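Local coordinates for putative sugar binding protein (Geobacillus stearothermophilus, PDB 6GT9) that binds galactose in a cleft between two alpha/beta lobes and is thought to serve a three-component sugar-sensing system of the galactan utilization pathway, at residues A[135-146]-A[170-181]. Numbering follows the deposited sequence.
Sequences NYYAGFLAGRAL and LRVRGFEDAVRQ. With GAL (beta-D-galactopyranose), chain E.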
loop_
_atom_site.group_PDB
_atom_site.type_symbol
_atom_site.label_atom_id
_atom_site.label_comp_id
_atom_site.label_asym_id
_atom_site.label_seq_id
_atom_site.Cartn_x
_atom_site.Cartn_y
_atom_site.Cartn_z
ATOM N N ASN A 135 -0.888 8.547 -2.506
ATOM C CA ASN A 135 0.179 8.011 -1.658
ATOM C C ASN A 135 1.139 9.095 -1.169
ATOM O O ASN A 135 1.609 9.034 -0.024
ATOM C CB ASN A 135 0.921 6.908 -2.408
ATOM C CG ASN A 135 0.117 5.646 -2.471
ATOM O OD1 ASN A 135 -0.275 5.108 -1.426
ATOM N ND2 ASN A 135 -0.170 5.167 -3.688
ATOM N N TYR A 136 1.461 10.076 -2.022
ATOM C CA TYR A 136 2.278 11.199 -1.570
ATOM C C TYR A 136 1.628 11.879 -0.378
ATOM O O TYR A 136 2.279 12.163 0.634
ATOM C CB TYR A 136 2.485 12.226 -2.690
ATOM C CG TYR A 136 3.247 13.450 -2.176
ATOM C CD1 TYR A 136 4.636 13.469 -2.170
ATOM C CD2 TYR A 136 2.581 14.559 -1.660
ATOM C CE1 TYR A 136 5.347 14.569 -1.683
ATOM C CE2 TYR A 136 3.287 15.664 -1.163
ATOM C CZ TYR A 136 4.670 15.659 -1.188
ATOM O OH TYR A 136 5.397 16.732 -0.705
ATOM N N TYR A 137 0.336 12.162 -0.495
ATOM C CA TYR A 137 -0.353 12.927 0.535
ATOM C C TYR A 137 -0.576 12.096 1.790
ATOM O O TYR A 137 -0.561 12.636 2.903
ATOM C CB TYR A 137 -1.680 13.439 -0.016
ATOM C CG TYR A 137 -2.419 14.304 0.967
ATOM C CD1 TYR A 137 -1.886 15.518 1.389
ATOM C CD2 TYR A 137 -3.624 13.890 1.519
ATOM C CE1 TYR A 137 -2.548 16.316 2.310
ATOM C CE2 TYR A 137 -4.299 14.687 2.446
ATOM C CZ TYR A 137 -3.752 15.899 2.836
ATOM O OH TYR A 137 -4.406 16.705 3.745
ATOM N N ALA A 138 -0.779 10.787 1.630
ATOM C CA ALA A 138 -0.807 9.881 2.776
ATOM C C ALA A 138 0.454 10.030 3.624
ATOM O O ALA A 138 0.383 10.127 4.853
ATOM C CB ALA A 138 -0.952 8.434 2.294
ATOM N N GLY A 139 1.622 10.049 2.979
ATOM C CA GLY A 139 2.864 10.168 3.729
ATOM C C GLY A 139 3.025 11.546 4.343
ATOM O O GLY A 139 3.518 11.686 5.467
ATOM N N PHE A 140 2.596 12.578 3.615
ATOM C CA PHE A 140 2.621 13.941 4.137
ATOM C C PHE A 140 1.798 14.056 5.414
ATOM O O PHE A 140 2.236 14.678 6.391
ATOM C CB PHE A 140 2.100 14.894 3.058
ATOM C CG PHE A 140 2.368 16.347 3.332
ATOM C CD1 PHE A 140 1.444 17.117 4.012
ATOM C CD2 PHE A 140 3.526 16.953 2.865
ATOM C CE1 PHE A 140 1.681 18.478 4.247
ATOM C CE2 PHE A 140 3.773 18.309 3.105
ATOM C CZ PHE A 140 2.845 19.067 3.786
ATOM N N LEU A 141 0.602 13.460 5.424
ATOM C CA LEU A 141 -0.216 13.429 6.632
ATOM C C LEU A 141 0.483 12.689 7.761
ATOM O O LEU A 141 0.401 13.105 8.922
ATOM C CB LEU A 141 -1.571 12.778 6.351
ATOM C CG LEU A 141 -2.516 13.551 5.425
ATOM C CD1 LEU A 141 -3.800 12.743 5.167
ATOM C CD2 LEU A 141 -2.831 14.953 5.985
ATOM N N ALA A 142 1.135 11.565 7.450
ATOM C CA ALA A 142 1.901 10.865 8.477
ATOM C C ALA A 142 3.009 11.755 9.022
ATOM O O ALA A 142 3.280 11.753 10.230
ATOM C CB ALA A 142 2.481 9.560 7.915
ATOM N N GLY A 143 3.641 12.545 8.148
ATOM C CA GLY A 143 4.680 13.456 8.608
ATOM C C GLY A 143 4.134 14.564 9.493
ATOM O O GLY A 143 4.708 14.874 10.542
ATOM N N ARG A 144 3.028 15.193 9.072
ATOM C CA ARG A 144 2.354 16.164 9.931
ATOM C C ARG A 144 2.019 15.555 11.284
ATOM O O ARG A 144 2.236 16.178 12.332
ATOM C CB ARG A 144 1.081 16.665 9.252
ATOM C CG ARG A 144 1.312 17.672 8.131
ATOM C CD ARG A 144 1.613 19.056 8.698
ATOM N NE ARG A 144 1.613 20.079 7.648
ATOM C CZ ARG A 144 2.722 20.569 7.105
ATOM N NH1 ARG A 144 3.906 20.140 7.530
ATOM N NH2 ARG A 144 2.651 21.492 6.157
ATOM N N ALA A 145 1.506 14.325 11.277
ATOM C CA ALA A 145 1.071 13.687 12.515
ATOM C C ALA A 145 2.241 13.467 13.465
ATOM O O ALA A 145 2.143 13.755 14.666
ATOM C CB ALA A 145 0.381 12.358 12.200
ATOM N N LEU A 146 3.353 12.929 12.952
ATOM C CA LEU A 146 4.508 12.693 13.813
ATOM C C LEU A 146 5.040 14.006 14.384
ATOM O O LEU A 146 5.430 14.070 15.559
ATOM C CB LEU A 146 5.597 11.950 13.033
ATOM C CG LEU A 146 6.900 11.592 13.763
ATOM C CD1 LEU A 146 7.462 10.251 13.248
ATOM C CD2 LEU A 146 7.953 12.685 13.639
ATOM N N LEU A 170 6.542 7.319 -2.635
ATOM C CA LEU A 170 5.737 8.520 -2.447
ATOM C C LEU A 170 5.403 8.752 -0.974
ATOM O O LEU A 170 5.388 9.901 -0.517
ATOM C CB LEU A 170 4.464 8.437 -3.297
ATOM C CG LEU A 170 4.629 8.616 -4.812
ATOM C CD1 LEU A 170 3.302 8.331 -5.526
ATOM C CD2 LEU A 170 5.092 10.023 -5.153
ATOM N N ARG A 171 5.141 7.680 -0.213
ATOM C CA ARG A 171 4.815 7.834 1.209
ATOM C C ARG A 171 6.028 8.265 2.020
ATOM O O ARG A 171 5.892 8.989 3.017
ATOM C CB ARG A 171 4.252 6.530 1.774
ATOM C CG ARG A 171 2.930 6.109 1.156
ATOM C CD ARG A 171 2.593 4.658 1.490
ATOM N NE ARG A 171 1.451 4.218 0.694
ATOM C CZ ARG A 171 0.849 3.040 0.799
ATOM N NH1 ARG A 171 1.279 2.134 1.674
ATOM N NH2 ARG A 171 -0.179 2.766 -0.005
ATOM N N VAL A 172 7.215 7.797 1.637
ATOM C CA VAL A 172 8.435 8.297 2.258
ATOM C C VAL A 172 8.640 9.762 1.904
ATOM O O VAL A 172 8.908 10.603 2.775
ATOM C CB VAL A 172 9.645 7.451 1.829
ATOM C CG1 VAL A 172 10.934 8.091 2.318
ATOM C CG2 VAL A 172 9.504 6.015 2.330
ATOM N N ARG A 173 8.526 10.086 0.614
ATOM C CA ARG A 173 8.843 11.432 0.154
ATOM C C ARG A 173 7.873 12.463 0.723
ATOM O O ARG A 173 8.285 13.573 1.085
ATOM C CB ARG A 173 8.853 11.465 -1.375
ATOM C CG ARG A 173 9.261 12.808 -1.959
ATOM C CD ARG A 173 10.669 13.173 -1.508
ATOM N NE ARG A 173 10.922 14.605 -1.636
ATOM C CZ ARG A 173 11.298 15.198 -2.765
ATOM N NH1 ARG A 173 11.460 14.482 -3.873
ATOM N NH2 ARG A 173 11.498 16.511 -2.787
ATOM N N GLY A 174 6.587 12.115 0.826
ATOM C CA GLY A 174 5.635 13.029 1.441
ATOM C C GLY A 174 5.902 13.242 2.922
ATOM O O GLY A 174 5.762 14.356 3.442
ATOM N N PHE A 175 6.278 12.172 3.626
ATOM C CA PHE A 175 6.672 12.296 5.028
ATOM C C PHE A 175 7.832 13.266 5.181
ATOM O O PHE A 175 7.795 14.176 6.017
ATOM C CB PHE A 175 7.049 10.910 5.564
ATOM C CG PHE A 175 7.580 10.911 6.980
ATOM C CD1 PHE A 175 8.938 11.063 7.231
ATOM C CD2 PHE A 175 6.723 10.712 8.055
ATOM C CE1 PHE A 175 9.436 11.037 8.529
ATOM C CE2 PHE A 175 7.210 10.700 9.367
ATOM C CZ PHE A 175 8.570 10.856 9.599
ATOM N N GLU A 176 8.875 13.076 4.370
ATOM C CA GLU A 176 10.068 13.906 4.452
ATOM C C GLU A 176 9.753 15.373 4.173
ATOM O O GLU A 176 10.257 16.269 4.867
ATOM C CB GLU A 176 11.117 13.366 3.479
ATOM C CG GLU A 176 11.705 12.022 3.916
ATOM C CD GLU A 176 12.535 11.352 2.832
ATOM O OE1 GLU A 176 12.421 11.749 1.654
ATOM O OE2 GLU A 176 13.303 10.417 3.163
ATOM N N ASP A 177 8.912 15.642 3.172
ATOM C CA ASP A 177 8.526 17.025 2.902
ATOM C C ASP A 177 7.775 17.626 4.082
ATOM O O ASP A 177 7.939 18.814 4.398
ATOM C CB ASP A 177 7.671 17.102 1.636
ATOM C CG ASP A 177 8.460 16.795 0.371
ATOM O OD1 ASP A 177 9.707 16.855 0.405
ATOM O OD2 ASP A 177 7.827 16.513 -0.670
ATOM N N ALA A 178 6.940 16.823 4.748
ATOM C CA ALA A 178 6.101 17.358 5.818
ATOM C C ALA A 178 6.917 17.715 7.061
ATOM O O ALA A 178 6.603 18.694 7.744
ATOM C CB ALA A 178 4.997 16.365 6.176
ATOM N N VAL A 179 7.949 16.929 7.388
ATOM C CA VAL A 179 8.769 17.196 8.571
ATOM C C VAL A 179 9.986 18.055 8.262
ATOM O O VAL A 179 10.790 18.322 9.169
ATOM C CB VAL A 179 9.227 15.885 9.245
ATOM C CG1 VAL A 179 8.026 15.014 9.605
ATOM C CG2 VAL A 179 10.219 15.124 8.354
ATOM N N ARG A 180 10.136 18.518 7.015
ATOM C CA ARG A 180 11.364 19.213 6.632
ATOM C C ARG A 180 11.498 20.565 7.321
ATOM O O ARG A 180 12.620 21.017 7.568
ATOM C CB ARG A 180 11.432 19.390 5.114
ATOM C CG ARG A 180 12.715 20.058 4.622
ATOM C CD ARG A 180 12.963 19.831 3.134
ATOM N NE ARG A 180 13.149 18.420 2.791
ATOM C CZ ARG A 180 12.362 17.753 1.951
ATOM N NH1 ARG A 180 11.349 18.374 1.370
ATOM N NH2 ARG A 180 12.589 16.474 1.683
ATOM N N GLN A 181 10.388 21.217 7.641
ATOM C CA GLN A 181 10.455 22.488 8.350
ATOM C C GLN A 181 10.582 22.314 9.863
ATOM O O GLN A 181 10.521 23.313 10.583
ATOM C CB GLN A 181 9.227 23.349 8.018
ATOM C CG GLN A 181 7.938 22.931 8.714
ATOM C CD GLN A 181 7.358 21.624 8.186
ATOM O OE1 GLN A 181 7.696 21.170 7.080
ATOM N NE2 GLN A 181 6.480 21.006 8.980
HETATM C C1 GAL E . -0.038 -1.446 2.112
HETATM C C2 GAL E . 0.092 -1.184 0.625
HETATM C C3 GAL E . -0.037 -2.483 -0.191
HETATM C C4 GAL E . 0.982 -3.504 0.287
HETATM C C5 GAL E . 0.889 -3.684 1.793
HETATM C C6 GAL E . 2.013 -4.561 2.351
HETATM O O1 GAL E . 0.114 -0.234 2.825
HETATM O O2 GAL E . -0.924 -0.278 0.173
HETATM O O3 GAL E . 0.266 -2.232 -1.529
HETATM O O4 GAL E . 2.306 -3.085 -0.062
HETATM O O5 GAL E . 0.959 -2.399 2.532
HETATM O O6 GAL E . 1.700 -5.013 3.650
#
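Two neighbouring helices of the C-terminal lobe of this type I periplasmic-binding-protein fold, 135-149 and 166-179, pack with their N-terminal ends at the galactose cleft. Over the segments 135-146 and 170-181 the axes come within 6.3 Å at a crossing angle of -40°. Gly139, Gly143 and Gly174 make this possible: a CB on any of them would collide with the facing helix, and without one the backbones touch through CA-H...O contacts, Gly139 CA to Arg171 O at 3.3 Å and Phe140 CA to Gly174 O at 3.2 Å.

At the sugar end, Arg171 runs extended from CG to NE and grips Asn135 side-on. Arg171 NE and NH2 both donate to Asn135 OD1, at 2.9 and 2.7 Å, from the same face of the amide, whose plane is turned 45° from the guanidinium. Arg171 NH1 then reaches galactose O1 at 2.9 Å and Arg171 NH2 galactose O2 at 3.1 Å. Asn135 is held through ND2 by the backbone oxygen of Asp119, whose side chain binds galactose.

Farther along, the Tyr136 ring lies with one face over Gly174 CA, CG swung anti to the backbone N (chi1 175°), which carries OH out to Asp177 OD2, a hydrogen bond whose modelled length is doubtfully short. Asp177 OD1 is salt-bridged by Arg173 NE. Ala178 CB sits over a face of the Phe140 ring, 3.8 Å from its centroid, while Phe175 fits as a knob among Gly139, Ala142, Gly143 and Leu146.

Replacing Arg171 with a leucine would probably leave Asn135 OD1 without its two donors and galactose O1 and O2 without these bonds. Asn135 acts as a second-shell residue, its partly negative oxygen probably stabilising the positive guanidinium and, with Thr220 O on NH1, holding it toward O1 and O2.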